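Local atomic coordinates of precorrin-2 dehydrogenase (Bacillus megaterium, PDB entry 3DFZ), a protein that catalyses the NAD-dependent dehydrogenation of precorrin-2 to sirohydrochlorin, a precursor shared by siroheme and anaerobic adenosylcobalamin biosynthesis. Residues Leu29-Gly39 with Phe50-Ala61; Leu89-Thr99 with Ile112-Ser122. All blocks are in the same frame, centred on the assembly; numbering follows the deposited sequence.

Contacts 1 and 2 are neighbouring strand pairs in one five-stranded parallel sheet, with centres about 11 Å apart. Across the sheet the strands run 77-80, 56-60, 33-37, 94-97, 117-120, the order of a Rossmann-type NAD-binding domain. Contact 1 closes first along the chain, through helix 41-50; contact 2 follows after strand 77-80, and helix 102-108 lies between its segments. The pairs meet where strands 33-37 and 94-97 lie side by side, with the backbone of V37 probably hydrogen-bonded to V96 and A98. Both lead at their C-terminal ends toward residues assigned by similarity to NAD(+) binding, and both touch the second subunit of the homodimer.

Contact 1 (Leu29-Gly39 with Phe50-Ala61); sequences LKGRSVLVVGG and FLQEGAAITVVA
Residues S33-V37 pair with A56-V60 as parallel strands, their axes 21° apart, and the backbone ladder runs from the A56 N to R32 O bond through V34, T58, V36 and V60 to G38 N on V60 O. Ahead of the ladder, the turn L29-R32 is joined to G54, just after the turn F50-E53, by a short, straight bond from G31 N to G54 O (2.6 Å). On the face carrying V34, V36, I57 and V59, the ring of F50 folds back against the first strand. Its CG sits between the backbone N and the carbonyl carbon (chi1 48°), which brings the ring against the methyl groups of V34 and V36. V34 CG1 touches ring atom CE1 at 3.6 Å, while V36 CG2 comes to the ring edge at CZ (3.7 Å). L29 CD1 packs on F50 CB at 3.6 Å. The other V34 methyl, CG2, turns to A55 CB (3.8 Å). On the opposite face L35 CD1 presses against V60 CG2 at only 3.3 Å, a tight carbon pair. A water accepts the N-H of L29 and probably donates to E53 OE1, bridging the two turns beside the apolar patch. F50 also packs on V96 and meets Y23 of the second subunit edge-to-face, so this patch continues into the dimer interface. The chemistry is thus divided: main-chain bonds fix the register of this beta-alpha-beta unit, and aliphatic and aromatic carbon fills the side facing helix 41-50. A61 ends up beside P62, assigned by similarity to NAD(+) binding.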
loop_
_atom_site.group_PDB
_atom_site.type_symbol
_atom_site.label_atom_id
_atom_site.label_comp_id
_atom_site.label_asym_id
_atom_site.label_seq_id
_atom_site.Cartn_x
_atom_site.Cartn_y
_atom_site.Cartn_z
ATOM N N LEU B 29 2.890 11.737 -3.978
ATOM C CA LEU B 29 2.361 12.529 -5.094
ATOM C C LEU B 29 2.680 14.040 -5.049
ATOM O O LEU B 29 2.271 14.759 -5.945
ATOM C CB LEU B 29 0.840 12.356 -5.171
ATOM C CG LEU B 29 0.208 10.972 -5.385
ATOM C CD1 LEU B 29 -1.323 11.060 -5.331
ATOM C CD2 LEU B 29 0.686 10.325 -6.683
ATOM N N LYS B 30 3.372 14.526 -4.016
ATOM C CA LYS B 30 3.799 15.939 -3.955
ATOM C C LYS B 30 4.529 16.426 -5.223
ATOM O O LYS B 30 5.587 15.898 -5.577
ATOM C CB LYS B 30 4.699 16.151 -2.748
ATOM C CG LYS B 30 5.218 17.564 -2.569
ATOM C CD LYS B 30 6.064 17.625 -1.324
ATOM C CE LYS B 30 6.977 18.847 -1.284
ATOM N NZ LYS B 30 6.286 20.061 -0.730
ATOM N N GLY B 31 3.968 17.417 -5.910
ATOM C CA GLY B 31 4.605 17.928 -7.124
ATOM C C GLY B 31 4.604 16.936 -8.296
ATOM O O GLY B 31 5.449 17.023 -9.187
ATOM N N ARG B 32 3.659 15.999 -8.295
ATOM C CA ARG B 32 3.408 15.125 -9.449
ATOM C C ARG B 32 2.040 15.425 -10.031
ATOM O O ARG B 32 1.098 15.725 -9.297
ATOM C CB ARG B 32 3.417 13.650 -9.049
ATOM C CG ARG B 32 4.571 13.254 -8.209
ATOM C CD ARG B 32 5.814 13.186 -9.053
ATOM N NE ARG B 32 6.927 12.667 -8.268
ATOM C CZ ARG B 32 7.967 12.008 -8.779
ATOM N NH1 ARG B 32 8.035 11.771 -10.093
ATOM N NH2 ARG B 32 8.936 11.589 -7.971
ATOM N N SER B 33 1.939 15.285 -11.345
ATOM C CA SER B 33 0.676 15.404 -12.030
ATOM C C SER B 33 -0.216 14.186 -11.789
ATOM O O SER B 33 0.254 13.036 -11.914
ATOM C CB SER B 33 0.913 15.574 -13.526
ATOM O OG SER B 33 1.490 14.413 -14.086
ATOM N N VAL B 34 -1.493 14.457 -11.474
ATOM C CA VAL B 34 -2.528 13.426 -11.266
ATOM C C VAL B 34 -3.774 13.678 -12.133
ATOM O O VAL B 34 -4.419 14.722 -12.009
ATOM C CB VAL B 34 -2.961 13.333 -9.776
ATOM C CG1 VAL B 34 -4.196 12.461 -9.603
ATOM C CG2 VAL B 34 -1.798 12.823 -8.902
ATOM N N LEU B 35 -4.124 12.711 -12.985
ATOM C CA LEU B 35 -5.341 12.808 -13.789
ATOM C C LEU B 35 -6.451 11.931 -13.235
ATOM O O LEU B 35 -6.301 10.721 -13.117
ATOM C CB LEU B 35 -5.060 12.464 -15.261
ATOM C CG LEU B 35 -6.231 12.540 -16.262
ATOM C CD1 LEU B 35 -6.671 13.981 -16.559
ATOM C CD2 LEU B 35 -5.878 11.799 -17.532
ATOM N N VAL B 36 -7.563 12.555 -12.876
ATOM C CA VAL B 36 -8.766 11.822 -12.531
ATOM C C VAL B 36 -9.729 11.895 -13.720
ATOM O O VAL B 36 -10.247 12.971 -14.072
ATOM C CB VAL B 36 -9.422 12.344 -11.234
ATOM C CG1 VAL B 36 -10.673 11.521 -10.886
ATOM C CG2 VAL B 36 -8.416 12.334 -10.065
ATOM N N VAL B 37 -9.916 10.740 -14.357
ATOM C CA VAL B 37 -10.889 10.569 -15.407
ATOM C C VAL B 37 -12.203 10.162 -14.763
ATOM O O VAL B 37 -12.301 9.084 -14.157
ATOM C CB VAL B 37 -10.464 9.495 -16.409
ATOM C CG1 VAL B 37 -11.582 9.241 -17.413
ATOM C CG2 VAL B 37 -9.190 9.894 -17.109
ATOM N N GLY B 38 -13.203 11.036 -14.915
ATOM C CA GLY B 38 -14.521 10.886 -14.295
ATOM C C GLY B 38 -14.771 11.984 -13.286
ATOM O O GLY B 38 -13.822 12.610 -12.794
ATOM N N GLY B 39 -16.042 12.211 -12.956
ATOM C CA GLY B 39 -16.428 13.267 -12.022
ATOM C C GLY B 39 -17.673 12.991 -11.190
ATOM O O GLY B 39 -18.370 13.921 -10.777
ATOM N N PHE B 50 -6.287 12.057 -1.968
ATOM C CA PHE B 50 -4.994 12.703 -2.279
ATOM C C PHE B 50 -5.027 14.243 -2.427
ATOM O O PHE B 50 -4.094 14.869 -2.951
ATOM C CB PHE B 50 -4.283 12.003 -3.459
ATOM C CG PHE B 50 -5.167 11.750 -4.664
ATOM C CD1 PHE B 50 -5.520 12.796 -5.527
ATOM C CD2 PHE B 50 -5.612 10.460 -4.955
ATOM C CE1 PHE B 50 -6.327 12.562 -6.648
ATOM C CE2 PHE B 50 -6.418 10.205 -6.071
ATOM C CZ PHE B 50 -6.783 11.265 -6.923
ATOM N N LEU B 51 -6.090 14.844 -1.917
ATOM C CA LEU B 51 -6.305 16.288 -2.019
ATOM C C LEU B 51 -5.307 17.129 -1.189
ATOM O O LEU B 51 -4.959 18.262 -1.575
ATOM C CB LEU B 51 -7.748 16.597 -1.614
ATOM C CG LEU B 51 -8.361 17.973 -1.768
ATOM C CD1 LEU B 51 -8.438 18.390 -3.210
ATOM C CD2 LEU B 51 -9.751 17.912 -1.153
ATOM N N GLN B 52 -4.856 16.576 -0.064
ATOM C CA GLN B 52 -3.869 17.228 0.783
ATOM C C GLN B 52 -2.441 16.729 0.515
ATOM O O GLN B 52 -1.571 16.842 1.388
ATOM C CB GLN B 52 -4.213 17.002 2.255
ATOM C CG GLN B 52 -5.519 17.626 2.695
ATOM C CD GLN B 52 -6.294 16.716 3.619
ATOM O OE1 GLN B 52 -5.871 15.588 3.896
ATOM N NE2 GLN B 52 -7.441 17.191 4.098
ATOM N N GLU B 53 -2.189 16.191 -0.681
ATOM C CA GLU B 53 -0.900 15.537 -0.983
ATOM C C GLU B 53 0.114 16.346 -1.797
ATOM O O GLU B 53 1.236 15.869 -2.027
ATOM C CB GLU B 53 -1.115 14.158 -1.633
ATOM C CG GLU B 53 -1.859 13.149 -0.746
ATOM C CD GLU B 53 -1.076 12.750 0.513
ATOM O OE1 GLU B 53 0.152 12.448 0.418
ATOM O OE2 GLU B 53 -1.692 12.742 1.601
ATOM N N GLY B 54 -0.274 17.548 -2.243
ATOM C CA GLY B 54 0.637 18.441 -2.956
ATOM C C GLY B 54 0.771 18.107 -4.423
ATOM O O GLY B 54 1.732 18.483 -5.091
ATOM N N ALA B 55 -0.197 17.382 -4.942
ATOM C CA ALA B 55 -0.157 17.021 -6.346
ATOM C C ALA B 55 -0.727 18.179 -7.176
ATOM O O ALA B 55 -1.362 19.078 -6.636
ATOM C CB ALA B 55 -0.951 15.732 -6.576
ATOM N N ALA B 56 -0.472 18.161 -8.482
ATOM C CA ALA B 56 -1.284 18.940 -9.379
ATOM C C ALA B 56 -2.395 18.043 -9.957
ATOM O O ALA B 56 -2.150 17.261 -10.854
ATOM C CB ALA B 56 -0.427 19.591 -10.478
ATOM N N ILE B 57 -3.600 18.147 -9.399
ATOM C CA ILE B 57 -4.758 17.351 -9.833
ATOM C C ILE B 57 -5.525 17.990 -10.997
ATOM O O ILE B 57 -5.911 19.164 -10.932
ATOM C CB ILE B 57 -5.765 17.097 -8.666
ATOM C CG1 ILE B 57 -5.042 16.602 -7.401
ATOM C CG2 ILE B 57 -6.847 16.115 -9.111
ATOM C CD1 ILE B 57 -5.918 16.548 -6.173
ATOM N N THR B 58 -5.717 17.229 -12.065
ATOM C CA THR B 58 -6.613 17.626 -13.150
ATOM C C THR B 58 -7.732 16.610 -13.256
ATOM O O THR B 58 -7.462 15.431 -13.342
ATOM C CB THR B 58 -5.889 17.755 -14.497
ATOM O OG1 THR B 58 -4.780 18.658 -14.361
ATOM C CG2 THR B 58 -6.848 18.285 -15.585
ATOM N N VAL B 59 -8.981 17.081 -13.218
ATOM C CA VAL B 59 -10.164 16.230 -13.279
ATOM C C VAL B 59 -10.826 16.430 -14.646
ATOM O O VAL B 59 -11.154 17.564 -15.020
ATOM C CB VAL B 59 -11.186 16.592 -12.157
ATOM C CG1 VAL B 59 -12.402 15.665 -12.201
ATOM C CG2 VAL B 59 -10.545 16.571 -10.782
ATOM N N VAL B 60 -10.992 15.339 -15.398
ATOM C CA VAL B 60 -11.551 15.390 -16.757
ATOM C C VAL B 60 -12.835 14.580 -16.810
ATOM O O VAL B 60 -12.807 13.336 -16.695
ATOM C CB VAL B 60 -10.557 14.906 -17.863
ATOM C CG1 VAL B 60 -11.107 15.211 -19.259
ATOM C CG2 VAL B 60 -9.258 15.609 -17.727
ATOM N N ALA B 61 -13.950 15.303 -16.928
ATOM C CA ALA B 61 -15.292 14.741 -17.156
ATOM C C ALA B 61 -16.214 15.867 -17.689
ATOM O O ALA B 61 -16.051 17.026 -17.298
ATOM C CB ALA B 61 -15.846 14.157 -15.883
HETATM O O HOH W 1 1.165 11.675 -1.918
#

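Contact 2 (Leu89-Thr99 with Ile112-Ser122); sequences LLNVFFIVVAT and IKNDQLVNMAS
I95 lies against V118 in a parallel pairing of strands 94-97 and 117-120, whose axes diverge by 13°, and its side chain can be traced outward atom by atom. CB rests near L117 O (3.8 Å). The branch CG2 meets V118 CG2 at 3.8 Å, whereas CG1, swung beside the backbone N and anti to the carbonyl carbon (chi1 -69°), passes Q116 NE2. At the tip, CD1 reaches I112 CG2 and the amide carbon Q116 CD, each at 3.9 Å; L89 CB adds its own apolar contact with I112 CG2.

The side chain of Q116 crosses that of I95 at about a right angle, bent at chi2 (72°) to bring the amide inward. NE2 donates twice, to V92 O at 3.1 Å and to L117 O at 2.9 Å, with both acceptors close to the amide plane; these bonds should restrain its rotation. L117 O also accepts the N-H of I95, the two donors arriving from opposite faces of its plane. A water that accepts from V92 N probably donates to OE1, and another joins F93 O to L117 N.

Toward the other end, V97 CG2 packs on M120 SD, and S122 OG donates a short bond to T99 O (2.6 Å), joining the loops just beyond the strands. Strand 117-120 is outermost within the chain, and strand 33-37 flanks 94-97 on its far side. V97 and T99 lean on helix 102-108, V96 and A98 on helix 41-50. N119, beside V96, bonds to R46 of that helix and to I129, while L117 packs on L117 of the second subunit.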
loop_
_atom_site.group_PDB
_atom_site.type_symbol
_atom_site.label_atom_id
_atom_site.label_comp_id
_atom_site.label_asym_id
_atom_site.label_seq_id
_atom_site.Cartn_x
_atom_site.Cartn_y
_atom_site.Cartn_z
ATOM N N LEU B 89 -3.531 12.166 -21.537
ATOM C CA LEU B 89 -2.905 11.003 -20.910
ATOM C C LEU B 89 -1.400 10.957 -21.124
ATOM O O LEU B 89 -0.750 9.981 -20.737
ATOM C CB LEU B 89 -3.531 9.707 -21.445
ATOM C CG LEU B 89 -5.046 9.647 -21.684
ATOM C CD1 LEU B 89 -5.366 8.519 -22.656
ATOM C CD2 LEU B 89 -5.846 9.504 -20.385
ATOM N N LEU B 90 -0.843 12.024 -21.697
ATOM C CA LEU B 90 0.540 12.013 -22.173
ATOM C C LEU B 90 1.619 12.222 -21.108
ATOM O O LEU B 90 2.604 11.472 -21.061
ATOM C CB LEU B 90 0.723 13.020 -23.316
ATOM C CG LEU B 90 0.185 12.645 -24.697
ATOM C CD1 LEU B 90 0.479 13.753 -25.700
ATOM C CD2 LEU B 90 0.805 11.339 -25.159
ATOM N N ASN B 91 1.453 13.247 -20.276
ATOM C CA ASN B 91 2.475 13.598 -19.299
ATOM C C ASN B 91 1.909 13.544 -17.890
ATOM O O ASN B 91 2.062 14.494 -17.110
ATOM C CB ASN B 91 3.030 14.999 -19.590
ATOM C CG ASN B 91 4.289 14.978 -20.462
ATOM O OD1 ASN B 91 5.395 14.749 -19.962
ATOM N ND2 ASN B 91 4.125 15.259 -21.767
ATOM N N VAL B 92 1.244 12.426 -17.580
ATOM C CA VAL B 92 0.560 12.231 -16.298
ATOM C C VAL B 92 1.214 11.095 -15.523
ATOM O O VAL B 92 1.272 9.945 -15.999
ATOM C CB VAL B 92 -0.955 11.940 -16.471
ATOM C CG1 VAL B 92 -1.699 12.225 -15.187
ATOM C CG2 VAL B 92 -1.547 12.760 -17.586
ATOM N N PHE B 93 1.722 11.424 -14.341
ATOM C CA PHE B 93 2.299 10.440 -13.435
ATOM C C PHE B 93 1.297 9.372 -12.925
ATOM O O PHE B 93 1.568 8.175 -13.033
ATOM C CB PHE B 93 2.947 11.177 -12.270
ATOM C CG PHE B 93 3.543 10.276 -11.220
ATOM C CD1 PHE B 93 4.743 9.597 -11.459
ATOM C CD2 PHE B 93 2.933 10.149 -9.959
ATOM C CE1 PHE B 93 5.319 8.789 -10.476
ATOM C CE2 PHE B 93 3.500 9.332 -8.966
ATOM C CZ PHE B 93 4.700 8.653 -9.230
ATOM N N PHE B 94 0.160 9.801 -12.367
ATOM C CA PHE B 94 -0.828 8.880 -11.796
ATOM C C PHE B 94 -2.203 9.131 -12.388
ATOM O O PHE B 94 -2.727 10.243 -12.307
ATOM C CB PHE B 94 -0.887 9.036 -10.269
ATOM C CG PHE B 94 -1.843 8.083 -9.563
ATOM C CD1 PHE B 94 -2.603 8.535 -8.491
ATOM C CD2 PHE B 94 -1.941 6.735 -9.930
ATOM C CE1 PHE B 94 -3.459 7.670 -7.813
ATOM C CE2 PHE B 94 -2.798 5.870 -9.271
ATOM C CZ PHE B 94 -3.552 6.335 -8.198
ATOM N N ILE B 95 -2.779 8.088 -12.973
ATOM C CA ILE B 95 -4.109 8.163 -13.574
ATOM C C ILE B 95 -5.097 7.363 -12.748
ATOM O O ILE B 95 -4.878 6.177 -12.490
ATOM C CB ILE B 95 -4.076 7.646 -15.043
ATOM C CG1 ILE B 95 -3.296 8.627 -15.921
ATOM C CG2 ILE B 95 -5.474 7.439 -15.611
ATOM C CD1 ILE B 95 -3.269 8.253 -17.410
ATOM N N VAL B 96 -6.176 8.012 -12.331
ATOM C CA VAL B 96 -7.295 7.330 -11.706
ATOM C C VAL B 96 -8.441 7.331 -12.722
ATOM O O VAL B 96 -8.832 8.398 -13.220
ATOM C CB VAL B 96 -7.757 8.038 -10.380
ATOM C CG1 VAL B 96 -8.952 7.298 -9.749
ATOM C CG2 VAL B 96 -6.630 8.137 -9.356
ATOM N N VAL B 97 -8.959 6.142 -13.057
ATOM C CA VAL B 97 -10.139 6.013 -13.923
ATOM C C VAL B 97 -11.332 5.727 -13.007
ATOM O O VAL B 97 -11.376 4.713 -12.330
ATOM C CB VAL B 97 -9.956 4.923 -15.002
ATOM C CG1 VAL B 97 -11.157 4.854 -15.920
ATOM C CG2 VAL B 97 -8.706 5.189 -15.817
ATOM N N ALA B 98 -12.268 6.659 -12.944
ATOM C CA ALA B 98 -13.400 6.558 -12.032
ATOM C C ALA B 98 -14.653 7.066 -12.732
ATOM O O ALA B 98 -15.407 7.875 -12.179
ATOM C CB ALA B 98 -13.137 7.348 -10.769
ATOM N N THR B 99 -14.859 6.583 -13.956
ATOM C CA THR B 99 -16.043 6.905 -14.745
ATOM C C THR B 99 -17.077 5.743 -14.725
ATOM O O THR B 99 -17.023 4.861 -13.840
ATOM C CB THR B 99 -15.630 7.344 -16.188
ATOM O OG1 THR B 99 -16.782 7.697 -16.956
ATOM C CG2 THR B 99 -14.874 6.256 -16.901
ATOM N N ILE B 112 -3.041 3.927 -22.961
ATOM C CA ILE B 112 -1.907 4.324 -22.136
ATOM C C ILE B 112 -0.775 3.323 -22.285
ATOM O O ILE B 112 -0.980 2.200 -22.757
ATOM C CB ILE B 112 -2.273 4.444 -20.629
ATOM C CG1 ILE B 112 -2.966 3.160 -20.133
ATOM C CG2 ILE B 112 -3.121 5.686 -20.372
ATOM C CD1 ILE B 112 -2.699 2.799 -18.690
ATOM N N LYS B 113 0.418 3.736 -21.871
ATOM C CA LYS B 113 1.580 2.870 -21.873
ATOM C C LYS B 113 1.567 1.888 -20.688
ATOM O O LYS B 113 0.788 2.039 -19.741
ATOM C CB LYS B 113 2.857 3.721 -21.833
ATOM C CG LYS B 113 3.040 4.637 -23.041
ATOM C CD LYS B 113 4.397 5.333 -23.009
ATOM C CE LYS B 113 4.543 6.308 -24.170
ATOM N NZ LYS B 113 5.520 7.403 -23.876
ATOM N N ASN B 114 2.419 0.868 -20.766
ATOM C CA ASN B 114 2.807 0.089 -19.596
ATOM C C ASN B 114 3.787 0.946 -18.793
ATOM O O ASN B 114 4.187 2.031 -19.251
ATOM C CB ASN B 114 3.475 -1.228 -20.019
ATOM C CG ASN B 114 2.473 -2.264 -20.498
ATOM O OD1 ASN B 114 2.115 -3.185 -19.753
ATOM N ND2 ASN B 114 1.998 -2.109 -21.735
ATOM N N ASP B 115 4.188 0.469 -17.616
ATOM C CA ASP B 115 4.928 1.306 -16.661
ATOM C C ASP B 115 4.089 2.529 -16.180
ATOM O O ASP B 115 4.504 3.223 -15.250
ATOM C CB ASP B 115 6.310 1.749 -17.220
ATOM C CG ASP B 115 7.430 0.709 -17.000
ATOM O OD1 ASP B 115 7.187 -0.378 -16.433
ATOM O OD2 ASP B 115 8.582 0.985 -17.401
ATOM N N GLN B 116 2.926 2.767 -16.809
ATOM C CA GLN B 116 1.979 3.851 -16.437
ATOM C C GLN B 116 1.138 3.529 -15.205
ATOM O O GLN B 116 0.256 2.657 -15.265
ATOM C CB GLN B 116 1.022 4.164 -17.602
ATOM C CG GLN B 116 -0.163 5.127 -17.271
ATOM C CD GLN B 116 0.280 6.589 -17.082
ATOM O OE1 GLN B 116 0.754 7.237 -18.032
ATOM N NE2 GLN B 116 0.153 7.103 -15.845
ATOM N N LEU B 117 1.381 4.235 -14.101
ATOM C CA LEU B 117 0.535 4.085 -12.924
ATOM C C LEU B 117 -0.890 4.430 -13.261
ATOM O O LEU B 117 -1.178 5.518 -13.747
ATOM C CB LEU B 117 0.993 4.976 -11.767
ATOM C CG LEU B 117 2.313 4.702 -11.059
ATOM C CD1 LEU B 117 2.295 5.475 -9.755
ATOM C CD2 LEU B 117 2.540 3.174 -10.835
ATOM N N VAL B 118 -1.784 3.488 -12.995
ATOM C CA VAL B 118 -3.188 3.677 -13.227
ATOM C C VAL B 118 -4.018 2.874 -12.239
ATOM O O VAL B 118 -3.747 1.709 -11.970
ATOM C CB VAL B 118 -3.597 3.364 -14.689
ATOM C CG1 VAL B 118 -3.250 1.928 -15.076
ATOM C CG2 VAL B 118 -5.081 3.673 -14.916
ATOM N N ASN B 119 -5.029 3.531 -11.696
ATOM C CA ASN B 119 -6.008 2.885 -10.865
ATOM C C ASN B 119 -7.303 2.764 -11.651
ATOM O O ASN B 119 -7.887 3.757 -12.076
ATOM C CB ASN B 119 -6.205 3.676 -9.566
ATOM C CG ASN B 119 -7.342 3.136 -8.729
ATOM O OD1 ASN B 119 -8.276 3.854 -8.443
ATOM N ND2 ASN B 119 -7.279 1.858 -8.358
ATOM N N MET B 120 -7.720 1.538 -11.905
ATOM C CA MET B 120 -8.957 1.322 -12.639
ATOM C C MET B 120 -10.009 1.074 -11.585
ATOM O O MET B 120 -10.324 -0.073 -11.260
ATOM C CB MET B 120 -8.822 0.130 -13.587
ATOM C CG MET B 120 -7.729 0.307 -14.625
ATOM S SD MET B 120 -8.300 1.324 -15.997
ATOM C CE MET B 120 -6.809 1.351 -16.989
ATOM N N ALA B 121 -10.499 2.171 -11.015
ATOM C CA ALA B 121 -11.386 2.139 -9.854
ATOM C C ALA B 121 -12.704 1.472 -10.199
ATOM O O ALA B 121 -13.263 0.705 -9.398
ATOM C CB ALA B 121 -11.607 3.557 -9.326
ATOM N N SER B 122 -13.161 1.735 -11.423
ATOM C CA SER B 122 -14.475 1.305 -11.894
ATOM C C SER B 122 -14.467 -0.139 -12.374
ATOM O O SER B 122 -15.295 -0.510 -13.205
ATOM C CB SER B 122 -14.986 2.240 -13.009
ATOM O OG SER B 122 -15.230 3.561 -12.537
HETATM O O HOH W 2 1.087 9.674 -19.193
HETATM O O HOH W 3 3.155 6.478 -14.610
#